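Local coordinates for protein beta-N-acetylhexosaminidase (Streptomyces plicatus, PDB 1JAK) that hydrolyses terminal N-acetylhexosamine residues from glycosides, as a family 20 beta-N-acetylhexosaminidase that uses substrate-assisted catalysis, at residues A[323-326]-A[327-330]; A[370-374]-A[375-379]; A[469-472]-A[473-477]; A[480-483]-A[484-487]. One frame throughout, in Å; residues are numbered along the deposited sequence.

How the interactions relate
All four interactions sit at helix ends, and they follow one another along the chain. Interactions 1 to 3 fall within the catalytic alpha/beta barrel range. Interactions 1, 2 and 4 are helix starts, at helices 326-342, 374-385 and 482-490; interaction 3 is the end of helix 465-474. The centres of interactions 1 and 2 are about 20 Å apart, on the same side of the chain's centre. The side chains of Phe-329 and Glu-376 come to about 11 Å and 10 Å from the bound inhibitor. Interactions 3 and 4, with centres about 12 Å apart, form a touching pair of consecutive helices: Glu-471 packs on Tyr-485 and Leu-472 on His-480. Interaction 1 lies farthest from interaction 4, about 44 Å between centres.

Interaction 1 of 4, residues A[323-326]-A[327-330]; sequences STPK and ADFV
Pro-325 and Asp-328 meet at the start of helix 326-342, in the alpha/beta barrel of the catalytic domain. Pro-325 is the N-cap residue, and Asp-328 lies in the first turn. The two side chains cross at a slant. Asp-328 CB sits 3.4 Å from Pro-325 O and also faces the methyl CG2 of Thr-324 at 4.0 Å. Asp-328 CG stands anti to the carbonyl carbon (chi1 -71°), which turns the carboxylate back toward the loop. There Asp-328 OD2 touches the ring atoms CG and CD of Pro-325, both at 3.5 Å. This is van der Waals contact with ring carbons. A negative charge in the first turn would probably interact favourably with the positive end of the helix dipole. Pro-325 O takes a hydrogen bond from Phe-329 N at 2.9 Å and a weak one from Asp-328 N.

Thr-324 packs its CG2 against the backbone of Phe-329, 3.7 Å from Phe-329 N. Its hydroxyl is used elsewhere, bonded to Ser-286 OG. The Phe-329 ring goes inward to pack on Pro-254, Ala-321 and Ala-356. One residue further on, Val-330 N donates to Lys-326 O, and Val-330 CG2 rests 3.4 Å from that same oxygen.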
ATOM      1  N   SER A 323      -0.240  -2.654 -28.056  1.00 10.33           N
ATOM      2  CA  SER A 323      -0.121  -1.956 -29.329  1.00 11.73           C
ATOM      3  C   SER A 323       1.362  -1.790 -29.637  1.00 11.51           C
ATOM      4  O   SER A 323       1.746  -1.059 -30.552  1.00 11.61           O
ATOM      5  CB  SER A 323      -0.815  -0.596 -29.265  1.00 12.18           C
ATOM      6  OG  SER A 323      -2.221  -0.767 -29.154  1.00 16.58           O
ATOM      7  N   THR A 324       2.188  -2.486 -28.858  1.00 10.62           N
ATOM      8  CA  THR A 324       3.637  -2.457 -29.021  1.00 11.48           C
ATOM      9  C   THR A 324       4.103  -3.856 -29.415  1.00 12.71           C
ATOM     10  O   THR A 324       4.049  -4.779 -28.607  1.00 12.33           O
ATOM     11  CB  THR A 324       4.350  -2.083 -27.702  1.00 11.04           C
ATOM     12  OG1 THR A 324       3.761  -0.899 -27.149  1.00 11.27           O
ATOM     13  CG2 THR A 324       5.833  -1.833 -27.956  1.00 11.38           C
ATOM     14  N   PRO A 325       4.552  -4.036 -30.667  1.00 14.45           N
ATOM     15  CA  PRO A 325       5.016  -5.357 -31.102  1.00 14.57           C
ATOM     16  C   PRO A 325       6.026  -5.921 -30.102  1.00 14.30           C
ATOM     17  O   PRO A 325       6.864  -5.186 -29.585  1.00 13.76           O
ATOM     18  CB  PRO A 325       5.638  -5.066 -32.463  1.00 15.77           C
ATOM     19  CG  PRO A 325       4.777  -3.945 -32.980  1.00 16.08           C
ATOM     20  CD  PRO A 325       4.651  -3.053 -31.761  1.00 15.97           C
ATOM     21  N   LYS A 326       5.944  -7.221 -29.836  1.00 15.63           N
ATOM     22  CA  LYS A 326       6.837  -7.868 -28.877  1.00 16.03           C
ATOM     23  C   LYS A 326       8.304  -7.462 -29.013  1.00 15.12           C
ATOM     24  O   LYS A 326       8.946  -7.109 -28.023  1.00 12.81           O
ATOM     25  CB  LYS A 326       6.721  -9.392 -28.985  1.00 20.77           C
ATOM     26  CG  LYS A 326       7.663 -10.149 -28.058  1.00 25.76           C
ATOM     27  CD  LYS A 326       7.381  -9.837 -26.597  1.00 30.27           C
ATOM     28  CE  LYS A 326       6.186 -10.618 -26.075  1.00 33.15           C
ATOM     29  NZ  LYS A 326       6.482 -12.077 -25.979  1.00 35.56           N
ATOM     30  N   ALA A 327       8.833  -7.510 -30.230  1.00 13.49           N
ATOM     31  CA  ALA A 327      10.230  -7.149 -30.451  1.00 13.68           C
ATOM     32  C   ALA A 327      10.512  -5.696 -30.080  1.00 13.11           C
ATOM     33  O   ALA A 327      11.583  -5.386 -29.557  1.00 13.98           O
ATOM     34  CB  ALA A 327      10.620  -7.407 -31.905  1.00 13.02           C
ATOM     35  N   ASP A 328       9.560  -4.805 -30.354  1.00 11.95           N
ATOM     36  CA  ASP A 328       9.738  -3.398 -30.017  1.00 12.75           C
ATOM     37  C   ASP A 328       9.670  -3.211 -28.504  1.00 11.75           C
ATOM     38  O   ASP A 328      10.376  -2.375 -27.944  1.00 12.15           O
ATOM     39  CB  ASP A 328       8.670  -2.527 -30.686  1.00 14.76           C
ATOM     40  CG  ASP A 328       8.868  -2.404 -32.189  1.00 19.72           C
ATOM     41  OD1 ASP A 328      10.032  -2.370 -32.640  1.00 23.45           O
ATOM     42  OD2 ASP A 328       7.859  -2.322 -32.914  1.00 23.19           O
ATOM     43  N   PHE A 329       8.813  -3.989 -27.847  1.00 11.47           N
ATOM     44  CA  PHE A 329       8.683  -3.907 -26.395  1.00 11.02           C
ATOM     45  C   PHE A 329      10.028  -4.261 -25.763  1.00 11.89           C
ATOM     46  O   PHE A 329      10.516  -3.557 -24.877  1.00 10.91           O
ATOM     47  CB  PHE A 329       7.612  -4.883 -25.903  1.00 10.65           C
ATOM     48  CG  PHE A 329       7.447  -4.906 -24.407  1.00 12.18           C
ATOM     49  CD1 PHE A 329       6.706  -3.922 -23.758  1.00 11.08           C
ATOM     50  CD2 PHE A 329       8.024  -5.918 -23.650  1.00 11.74           C
ATOM     51  CE1 PHE A 329       6.541  -3.954 -22.371  1.00 12.45           C
ATOM     52  CE2 PHE A 329       7.868  -5.959 -22.264  1.00 12.22           C
ATOM     53  CZ  PHE A 329       7.123  -4.974 -21.625  1.00 11.11           C
ATOM     54  N   VAL A 330      10.629  -5.354 -26.225  1.00 11.32           N
ATOM     55  CA  VAL A 330      11.921  -5.782 -25.697  1.00 11.66           C
ATOM     56  C   VAL A 330      12.988  -4.719 -25.959  1.00 11.96           C
ATOM     57  O   VAL A 330      13.761  -4.379 -25.064  1.00 11.14           O
ATOM     58  CB  VAL A 330      12.368  -7.130 -26.317  1.00 10.84           C
ATOM     59  CG1 VAL A 330      13.751  -7.513 -25.796  1.00 11.50           C
ATOM     60  CG2 VAL A 330      11.362  -8.218 -25.972  1.00 12.13           C
TER

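Interaction 2 of 4, residues A[370-374]-A[375-379]; sequences DRTGD and AEKAE
The start of helix 374-385, which follows barrel strand 363-366, is tied to its incoming loop by the contact of Lys-377 with Asp-370. Gly-373 is the N-cap. Gly-373 O accepts a hydrogen bond from Lys-377 N at 3.2 Å and a weak one from Glu-376 N. The Lys-377 side chain is fully extended beyond CG. CG stands anti to the carbonyl carbon (chi1 -63°), which sends the chain backward over the loop. On the way Lys-377 CE passes Thr-372 O at 3.2 Å. Lys-377 NZ then donates to Asp-370 O at 2.9 Å, from a position tilted 33° out of the carbonyl plane. A water also accepts from Lys-377 NZ at 2.8 Å and donates to Asp-374 OD1 at 3.1 Å. The ammonium therefore reaches Asp-374 through the water.

On another part of the turn, Thr-372 crosses Glu-376 at about a right angle. The methyl Thr-372 CG2 lies 3.6 Å from both Glu-376 CB and Glu-376 CD. Glu-376 OE2 bonds to His-351 and to a glycerol, probably from the crystallisation liquor. The Asp-370 carboxylate is paired with Arg-422 and Arg-397. Were Lys-377 replaced by an alanine, Asp-370 O would lose this donor and Asp-374 its water link to the ammonium, and the loop is likely to be held less firmly. The lysine thus spends one N-H on a main-chain oxygen and another on water, through which Asp-374 probably helps to stabilise its charge.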
ATOM      1  N   ASP A 370      -4.545 -17.719 -11.226  1.00  8.70           N
ATOM      2  CA  ASP A 370      -4.438 -19.177 -11.130  1.00  9.51           C
ATOM      3  C   ASP A 370      -4.419 -19.771 -12.538  1.00  9.96           C
ATOM      4  O   ASP A 370      -3.647 -20.686 -12.836  1.00 10.13           O
ATOM      5  CB  ASP A 370      -5.651 -19.769 -10.402  1.00 10.41           C
ATOM      6  CG  ASP A 370      -5.522 -19.737  -8.890  1.00 11.37           C
ATOM      7  OD1 ASP A 370      -4.585 -19.101  -8.366  1.00 11.69           O
ATOM      8  OD2 ASP A 370      -6.380 -20.358  -8.226  1.00 13.05           O
ATOM      9  N   ARG A 371      -5.283 -19.234 -13.393  1.00  9.87           N
ATOM     10  CA  ARG A 371      -5.446 -19.711 -14.767  1.00 10.38           C
ATOM     11  C   ARG A 371      -4.378 -19.290 -15.777  1.00 10.45           C
ATOM     12  O   ARG A 371      -4.389 -19.760 -16.916  1.00 10.31           O
ATOM     13  CB  ARG A 371      -6.810 -19.264 -15.293  1.00 10.30           C
ATOM     14  CG  ARG A 371      -6.854 -17.783 -15.639  1.00  9.67           C
ATOM     15  CD  ARG A 371      -8.275 -17.268 -15.713  1.00 10.19           C
ATOM     16  NE  ARG A 371      -8.324 -15.899 -16.218  1.00  9.65           N
ATOM     17  CZ  ARG A 371      -9.376 -15.096 -16.093  1.00 10.59           C
ATOM     18  NH1 ARG A 371     -10.466 -15.522 -15.468  1.00 10.64           N
ATOM     19  NH2 ARG A 371      -9.341 -13.871 -16.606  1.00  9.30           N
ATOM     20  N   THR A 372      -3.475 -18.403 -15.379  1.00  9.30           N
ATOM     21  CA  THR A 372      -2.431 -17.940 -16.284  1.00  9.70           C
ATOM     22  C   THR A 372      -1.672 -19.128 -16.875  1.00 10.64           C
ATOM     23  O   THR A 372      -1.382 -20.098 -16.175  1.00 11.02           O
ATOM     24  CB  THR A 372      -1.466 -16.989 -15.548  1.00  8.94           C
ATOM     25  OG1 THR A 372      -2.179 -15.797 -15.186  1.00  8.45           O
ATOM     26  CG2 THR A 372      -0.276 -16.621 -16.427  1.00  8.84           C
ATOM     27  N   GLY A 373      -1.378 -19.052 -18.172  1.00 11.49           N
ATOM     28  CA  GLY A 373      -0.673 -20.131 -18.846  1.00 12.21           C
ATOM     29  C   GLY A 373       0.664 -20.444 -18.205  1.00 12.91           C
ATOM     30  O   GLY A 373       1.332 -19.551 -17.688  1.00 12.29           O
ATOM     31  N   ASP A 374       1.058 -21.713 -18.238  1.00 12.56           N
ATOM     32  CA  ASP A 374       2.324 -22.128 -17.644  1.00 13.31           C
ATOM     33  C   ASP A 374       3.544 -21.439 -18.242  1.00 12.24           C
ATOM     34  O   ASP A 374       4.535 -21.222 -17.544  1.00 12.69           O
ATOM     35  CB  ASP A 374       2.495 -23.648 -17.753  1.00 16.07           C
ATOM     36  CG  ASP A 374       1.617 -24.412 -16.773  1.00 17.84           C
ATOM     37  OD1 ASP A 374       0.983 -23.778 -15.906  1.00 20.23           O
ATOM     38  OD2 ASP A 374       1.569 -25.655 -16.862  1.00 23.21           O
ATOM     39  N   ALA A 375       3.487 -21.099 -19.527  1.00 11.19           N
ATOM     40  CA  ALA A 375       4.616 -20.438 -20.172  1.00 11.28           C
ATOM     41  C   ALA A 375       4.879 -19.083 -19.526  1.00 12.14           C
ATOM     42  O   ALA A 375       6.030 -18.687 -19.335  1.00 12.35           O
ATOM     43  CB  ALA A 375       4.346 -20.260 -21.660  1.00 14.15           C
ATOM     44  N   GLU A 376       3.804 -18.377 -19.196  1.00 10.61           N
ATOM     45  CA  GLU A 376       3.918 -17.064 -18.569  1.00 11.19           C
ATOM     46  C   GLU A 376       4.433 -17.185 -17.140  1.00 10.60           C
ATOM     47  O   GLU A 376       5.295 -16.416 -16.719  1.00 10.92           O
ATOM     48  CB  GLU A 376       2.562 -16.358 -18.575  1.00 11.04           C
ATOM     49  CG  GLU A 376       2.632 -14.894 -18.168  1.00 11.31           C
ATOM     50  CD  GLU A 376       1.333 -14.156 -18.430  1.00 12.27           C
ATOM     51  OE1 GLU A 376       0.581 -14.575 -19.340  1.00  9.84           O
ATOM     52  OE2 GLU A 376       1.070 -13.148 -17.742  1.00 11.95           O
ATOM     53  N   LYS A 377       3.895 -18.144 -16.388  1.00  9.80           N
ATOM     54  CA  LYS A 377       4.336 -18.340 -15.012  1.00  9.92           C
ATOM     55  C   LYS A 377       5.816 -18.703 -15.022  1.00 11.74           C
ATOM     56  O   LYS A 377       6.590 -18.231 -14.191  1.00 11.02           O
ATOM     57  CB  LYS A 377       3.547 -19.464 -14.340  1.00  9.54           C
ATOM     58  CG  LYS A 377       2.059 -19.195 -14.199  1.00  7.40           C
ATOM     59  CD  LYS A 377       1.379 -20.304 -13.409  1.00 10.21           C
ATOM     60  CE  LYS A 377      -0.115 -20.062 -13.281  1.00 11.12           C
ATOM     61  NZ  LYS A 377      -0.790 -21.135 -12.496  1.00 14.25           N
ATOM     62  N   ALA A 378       6.200 -19.544 -15.977  1.00 11.42           N
ATOM     63  CA  ALA A 378       7.584 -19.991 -16.102  1.00 11.72           C
ATOM     64  C   ALA A 378       8.545 -18.840 -16.367  1.00 11.90           C
ATOM     65  O   ALA A 378       9.639 -18.787 -15.803  1.00 11.77           O
ATOM     66  CB  ALA A 378       7.692 -21.024 -17.217  1.00 11.28           C
ATOM     67  N   GLU A 379       8.142 -17.923 -17.237  1.00 11.51           N
ATOM     68  CA  GLU A 379       8.985 -16.785 -17.566  1.00 13.00           C
ATOM     69  C   GLU A 379       9.296 -15.965 -16.316  1.00 12.22           C
ATOM     70  O   GLU A 379      10.414 -15.483 -16.139  1.00 12.16           O
ATOM     71  CB  GLU A 379       8.288 -15.910 -18.603  1.00 15.95           C
ATOM     72  CG  GLU A 379       9.172 -14.857 -19.219  1.00 20.06           C
ATOM     73  CD  GLU A 379       8.496 -14.172 -20.384  1.00 22.92           C
ATOM     74  OE1 GLU A 379       7.527 -13.423 -20.150  1.00 22.32           O
ATOM     75  OE2 GLU A 379       8.928 -14.395 -21.536  1.00 24.44           O
TER
HETATM   76  O   HOH W   1       0.285 -23.703 -12.914  1.00 21.72           O

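Interaction 3 of 4, residues A[469-472]-A[473-477]; sequences VAEL and GWSPA
Glu-471 holds CG anti to its backbone N (chi1 175°), and Ser-475 holds OG anti to its carbonyl carbon (chi1 -55°). These two torsions bring Glu-471 CG and Ser-475 OG to 3.3 Å, one helical turn apart. The meeting is of a methylene with a hydroxyl oxygen. The two polar ends hold the backbone of Ala-30: Ser-475 OG bonds to its O, and Glu-471 OE1 to its N. Glu-471 OE1 also pairs with Arg-488, and OE2 bonds to Tyr-424 OH. The carboxylate is buried, and these partners probably favour its charged form.

The same turn is held by main-chain bonds. Ser-475 N donates to Glu-471 O at 2.8 Å, in the carbonyl plane. Trp-474 N donates to Ala-470 O at 2.9 Å, and Gly-473 N to Val-469 O at 3.1 Å. Trp-474 CB lies 3.4 Å from Ala-470 O, and its indole runs away from the turn. There NE1 bonds to Asp-153 OD1, and the ring makes a cation-pi contact with Lys-187.

A water donates to Leu-472 O at 2.7 Å and to Ser-475 O at 2.6 Å, joining two carbonyls where the helix stops. Ser-475 is the first residue to leave helical angles, and Pro-476 follows it. A proline just after the last turn is a common helix stop; here it closes helix 465-474, the second helix after barrel strand 440-447.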
ATOM      1  N   VAL A 469      -4.199  -8.864   2.922  1.00  7.13           N
ATOM      2  CA  VAL A 469      -2.972  -8.830   2.134  1.00  7.04           C
ATOM      3  C   VAL A 469      -1.816  -8.350   3.010  1.00  7.67           C
ATOM      4  O   VAL A 469      -0.673  -8.780   2.844  1.00  8.47           O
ATOM      5  CB  VAL A 469      -3.120  -7.913   0.910  1.00  6.88           C
ATOM      6  CG1 VAL A 469      -1.861  -7.985   0.047  1.00  8.68           C
ATOM      7  CG2 VAL A 469      -4.346  -8.335   0.102  1.00  6.52           C
ATOM      8  N   ALA A 470      -2.119  -7.460   3.951  1.00  7.26           N
ATOM      9  CA  ALA A 470      -1.101  -6.958   4.864  1.00  7.09           C
ATOM     10  C   ALA A 470      -0.598  -8.121   5.714  1.00  7.50           C
ATOM     11  O   ALA A 470       0.600  -8.232   5.986  1.00  7.56           O
ATOM     12  CB  ALA A 470      -1.684  -5.865   5.757  1.00  6.88           C
ATOM     13  N   GLU A 471      -1.513  -8.990   6.134  1.00  8.28           N
ATOM     14  CA  GLU A 471      -1.126 -10.141   6.941  1.00  8.15           C
ATOM     15  C   GLU A 471      -0.221 -11.079   6.151  1.00  8.83           C
ATOM     16  O   GLU A 471       0.764 -11.592   6.680  1.00  8.98           O
ATOM     17  CB  GLU A 471      -2.353 -10.913   7.438  1.00  8.83           C
ATOM     18  CG  GLU A 471      -1.974 -12.196   8.184  1.00  8.86           C
ATOM     19  CD  GLU A 471      -2.961 -12.574   9.270  1.00  9.91           C
ATOM     20  OE1 GLU A 471      -3.375 -11.673  10.031  1.00  8.84           O
ATOM     21  OE2 GLU A 471      -3.310 -13.770   9.377  1.00 10.63           O
ATOM     22  N   LEU A 472      -0.547 -11.308   4.883  1.00  7.80           N
ATOM     23  CA  LEU A 472       0.277 -12.184   4.059  1.00  7.94           C
ATOM     24  C   LEU A 472       1.696 -11.633   3.978  1.00  8.90           C
ATOM     25  O   LEU A 472       2.665 -12.389   3.947  1.00  9.51           O
ATOM     26  CB  LEU A 472      -0.314 -12.313   2.650  1.00  8.41           C
ATOM     27  CG  LEU A 472      -1.674 -13.006   2.559  1.00 10.78           C
ATOM     28  CD1 LEU A 472      -2.115 -13.067   1.101  1.00 11.76           C
ATOM     29  CD2 LEU A 472      -1.580 -14.410   3.135  1.00 13.22           C
ATOM     30  N   GLY A 473       1.821 -10.310   3.967  1.00  8.14           N
ATOM     31  CA  GLY A 473       3.140  -9.718   3.885  1.00  8.08           C
ATOM     32  C   GLY A 473       3.882  -9.694   5.209  1.00  8.76           C
ATOM     33  O   GLY A 473       5.107  -9.791   5.240  1.00  8.35           O
ATOM     34  N   TRP A 474       3.140  -9.592   6.309  1.00  8.06           N
ATOM     35  CA  TRP A 474       3.752  -9.492   7.631  1.00  8.11           C
ATOM     36  C   TRP A 474       3.866 -10.744   8.507  1.00  9.30           C
ATOM     37  O   TRP A 474       4.945 -11.054   9.027  1.00  8.96           O
ATOM     38  CB  TRP A 474       3.021  -8.395   8.427  1.00  8.65           C
ATOM     39  CG  TRP A 474       3.536  -8.205   9.830  1.00  9.37           C
ATOM     40  CD1 TRP A 474       3.351  -9.044  10.898  1.00  9.69           C
ATOM     41  CD2 TRP A 474       4.377  -7.143  10.297  1.00  8.85           C
ATOM     42  NE1 TRP A 474       4.032  -8.572  11.995  1.00  8.81           N
ATOM     43  CE2 TRP A 474       4.670  -7.408  11.656  1.00  8.67           C
ATOM     44  CE3 TRP A 474       4.914  -5.994   9.699  1.00  8.59           C
ATOM     45  CZ2 TRP A 474       5.479  -6.566  12.426  1.00  8.03           C
ATOM     46  CZ3 TRP A 474       5.721  -5.155  10.468  1.00  9.41           C
ATOM     47  CH2 TRP A 474       5.995  -5.447  11.817  1.00  9.88           C
ATOM     48  N   SER A 475       2.753 -11.449   8.676  1.00 10.18           N
ATOM     49  CA  SER A 475       2.692 -12.615   9.553  1.00  9.11           C
ATOM     50  C   SER A 475       3.439 -13.877   9.144  1.00 10.88           C
ATOM     51  O   SER A 475       3.667 -14.133   7.964  1.00  9.69           O
ATOM     52  CB  SER A 475       1.227 -12.966   9.812  1.00  8.88           C
ATOM     53  OG  SER A 475       0.531 -11.842  10.325  1.00  9.06           O
ATOM     54  N   PRO A 476       3.844 -14.684  10.141  1.00 10.54           N
ATOM     55  CA  PRO A 476       4.563 -15.932   9.871  1.00 12.19           C
ATOM     56  C   PRO A 476       3.611 -16.911   9.189  1.00 11.52           C
ATOM     57  O   PRO A 476       2.413 -16.908   9.459  1.00 11.60           O
ATOM     58  CB  PRO A 476       4.963 -16.413  11.266  1.00 13.02           C
ATOM     59  CG  PRO A 476       5.038 -15.138  12.067  1.00 12.71           C
ATOM     60  CD  PRO A 476       3.821 -14.398  11.586  1.00 12.67           C
ATOM     61  N   ALA A 477       4.140 -17.751   8.309  1.00 12.80           N
ATOM     62  CA  ALA A 477       3.305 -18.723   7.620  1.00 14.11           C
ATOM     63  C   ALA A 477       2.548 -19.588   8.624  1.00 14.31           C
ATOM     64  O   ALA A 477       1.399 -19.961   8.392  1.00 14.46           O
ATOM     65  CB  ALA A 477       4.165 -19.598   6.715  1.00 14.89           C
TER
HETATM   66  O   HOH W   2       2.612 -14.475   5.594  1.00 10.36           O

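Interaction 4 of 4, residues A[480-483]-A[484-487]; sequences HDWD and TYKV
The contact of Asp-481 with Thr-484 is an N-cap at the start of helix 482-490, which follows helix 465-474 after a short loop. Asp-481 is the N-cap residue, and its CG stands anti to the backbone N (chi1 180°), which swings OD2 over the helix end. Thr-484 N donates to Asp-481 OD2 at 3.1 Å, arriving from above the carboxylate plane. Thr-484 OG1 lies 2.9 Å from the same Asp-481 OD2, the two side chains crossing at about a right angle. Asp-481 O in turn accepts from Tyr-485 N at 2.8 Å. With a leucine in place of Asp-481, Thr-484 N and the nearby OG1 would probably be left without the carboxylate oxygen, and the first turn could fray.

Trp-482 and Lys-486 pack one turn apart. Lys-486 CB sits over one face of the six-membered ring of Trp-482, 3.9 Å from its centroid, a CH-pi contact. With CG between N and the carbonyl carbon (chi1 70°), the extended lysine runs beside Asp-483. Lys-486 NZ makes a long salt bridge of 3.8 Å to Asp-483 OD1, and a water bridges the same two atoms. A second water accepts from Trp-482 NE1 at 3.0 Å, in the ring plane at its edge.

Trp-482 CZ3 also presses against the edge of the Tyr-485 ring, 3.9 Å from Tyr-485 CD2. Both aromatics are buried: Trp-482 packs on helix 420-424, and Tyr-485 stacks on Tyr-424 and touches Pro-467 and Glu-471 of helix 465-474.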
ATOM      1  N   HIS A 480      -0.960 -18.486   9.527  1.00 13.52           N
ATOM      2  CA  HIS A 480      -1.965 -18.429   8.468  1.00 14.49           C
ATOM      3  C   HIS A 480      -3.027 -19.516   8.587  1.00 14.65           C
ATOM      4  O   HIS A 480      -2.718 -20.708   8.594  1.00 15.52           O
ATOM      5  CB  HIS A 480      -1.284 -18.509   7.098  1.00 13.29           C
ATOM      6  CG  HIS A 480      -2.216 -18.285   5.949  1.00 14.44           C
ATOM      7  ND1 HIS A 480      -3.036 -19.275   5.449  1.00 15.41           N
ATOM      8  CD2 HIS A 480      -2.483 -17.173   5.224  1.00 13.07           C
ATOM      9  CE1 HIS A 480      -3.768 -18.781   4.465  1.00 15.31           C
ATOM     10  NE2 HIS A 480      -3.452 -17.508   4.310  1.00 13.32           N
ATOM     11  N   ASP A 481      -4.283 -19.089   8.676  1.00 13.72           N
ATOM     12  CA  ASP A 481      -5.416 -20.001   8.798  1.00 14.56           C
ATOM     13  C   ASP A 481      -6.709 -19.212   8.660  1.00 13.61           C
ATOM     14  O   ASP A 481      -7.015 -18.366   9.497  1.00 14.61           O
ATOM     15  CB  ASP A 481      -5.396 -20.703  10.157  1.00 15.98           C
ATOM     16  CG  ASP A 481      -6.552 -21.666  10.326  1.00 19.02           C
ATOM     17  OD1 ASP A 481      -6.619 -22.651   9.559  1.00 19.83           O
ATOM     18  OD2 ASP A 481      -7.394 -21.436  11.219  1.00 19.11           O
ATOM     19  N   TRP A 482      -7.473 -19.498   7.611  1.00 13.52           N
ATOM     20  CA  TRP A 482      -8.721 -18.787   7.371  1.00 13.06           C
ATOM     21  C   TRP A 482      -9.743 -18.856   8.502  1.00 14.29           C
ATOM     22  O   TRP A 482     -10.290 -17.831   8.906  1.00 13.26           O
ATOM     23  CB  TRP A 482      -9.366 -19.274   6.067  1.00 13.17           C
ATOM     24  CG  TRP A 482     -10.749 -18.742   5.871  1.00 12.25           C
ATOM     25  CD1 TRP A 482     -11.918 -19.446   5.948  1.00 12.60           C
ATOM     26  CD2 TRP A 482     -11.117 -17.378   5.636  1.00 12.81           C
ATOM     27  NE1 TRP A 482     -12.990 -18.605   5.780  1.00 13.85           N
ATOM     28  CE2 TRP A 482     -12.529 -17.329   5.587  1.00 12.91           C
ATOM     29  CE3 TRP A 482     -10.393 -16.190   5.466  1.00 12.31           C
ATOM     30  CZ2 TRP A 482     -13.232 -16.136   5.375  1.00 13.77           C
ATOM     31  CZ3 TRP A 482     -11.092 -15.003   5.255  1.00 11.85           C
ATOM     32  CH2 TRP A 482     -12.500 -14.988   5.212  1.00 12.45           C
ATOM     33  N   ASP A 483     -10.007 -20.054   9.016  1.00 14.46           N
ATOM     34  CA  ASP A 483     -10.998 -20.194  10.078  1.00 16.62           C
ATOM     35  C   ASP A 483     -10.737 -19.321  11.299  1.00 15.62           C
ATOM     36  O   ASP A 483     -11.680 -18.820  11.913  1.00 16.73           O
ATOM     37  CB  ASP A 483     -11.132 -21.658  10.507  1.00 19.88           C
ATOM     38  CG  ASP A 483     -11.810 -22.512   9.450  1.00 24.00           C
ATOM     39  OD1 ASP A 483     -12.608 -21.962   8.663  1.00 25.92           O
ATOM     40  OD2 ASP A 483     -11.559 -23.735   9.418  1.00 26.44           O
ATOM     41  N   THR A 484      -9.471 -19.136  11.657  1.00 14.51           N
ATOM     42  CA  THR A 484      -9.154 -18.303  12.811  1.00 14.60           C
ATOM     43  C   THR A 484      -8.955 -16.849  12.393  1.00 13.91           C
ATOM     44  O   THR A 484      -9.247 -15.934  13.160  1.00 13.12           O
ATOM     45  CB  THR A 484      -7.902 -18.816  13.568  1.00 16.37           C
ATOM     46  OG1 THR A 484      -6.804 -18.958  12.663  1.00 17.05           O
ATOM     47  CG2 THR A 484      -8.197 -20.165  14.218  1.00 18.06           C
ATOM     48  N   TYR A 485      -8.471 -16.635  11.173  1.00 12.78           N
ATOM     49  CA  TYR A 485      -8.273 -15.275  10.678  1.00 11.53           C
ATOM     50  C   TYR A 485      -9.613 -14.553  10.545  1.00 11.59           C
ATOM     51  O   TYR A 485      -9.731 -13.379  10.901  1.00 10.49           O
ATOM     52  CB  TYR A 485      -7.584 -15.279   9.307  1.00 11.48           C
ATOM     53  CG  TYR A 485      -7.538 -13.903   8.669  1.00  9.55           C
ATOM     54  CD1 TYR A 485      -6.691 -12.911   9.168  1.00  9.77           C
ATOM     55  CD2 TYR A 485      -8.390 -13.571   7.615  1.00  9.48           C
ATOM     56  CE1 TYR A 485      -6.697 -11.620   8.636  1.00  8.65           C
ATOM     57  CE2 TYR A 485      -8.407 -12.277   7.075  1.00  9.57           C
ATOM     58  CZ  TYR A 485      -7.560 -11.311   7.594  1.00  8.63           C
ATOM     59  OH  TYR A 485      -7.583 -10.030   7.093  1.00  8.94           O
ATOM     60  N   LYS A 486     -10.622 -15.251  10.030  1.00 10.71           N
ATOM     61  CA  LYS A 486     -11.926 -14.629   9.837  1.00 11.78           C
ATOM     62  C   LYS A 486     -12.518 -14.095  11.133  1.00 11.68           C
ATOM     63  O   LYS A 486     -13.328 -13.166  11.109  1.00 11.59           O
ATOM     64  CB  LYS A 486     -12.905 -15.600   9.164  1.00 13.07           C
ATOM     65  CG  LYS A 486     -13.368 -16.763  10.017  1.00 14.38           C
ATOM     66  CD  LYS A 486     -14.283 -17.670   9.201  1.00 16.12           C
ATOM     67  CE  LYS A 486     -14.803 -18.834  10.029  1.00 17.55           C
ATOM     68  NZ  LYS A 486     -15.683 -19.723   9.221  1.00 18.89           N
ATOM     69  N   VAL A 487     -12.117 -14.672  12.262  1.00 11.88           N
ATOM     70  CA  VAL A 487     -12.615 -14.205  13.553  1.00 12.08           C
ATOM     71  C   VAL A 487     -11.939 -12.881  13.894  1.00 11.33           C
ATOM     72  O   VAL A 487     -12.572 -11.973  14.432  1.00 11.28           O
ATOM     73  CB  VAL A 487     -12.331 -15.223  14.678  1.00 13.20           C
ATOM     74  CG1 VAL A 487     -12.745 -14.636  16.021  1.00 14.78           C
ATOM     75  CG2 VAL A 487     -13.094 -16.511  14.411  1.00 14.76           C
TER
HETATM   76  O   HOH W   3     -15.967 -18.609   6.002  1.00 15.36           O
HETATM   77  O   HOH W   4     -14.669 -21.172   7.265  1.00 39.17           O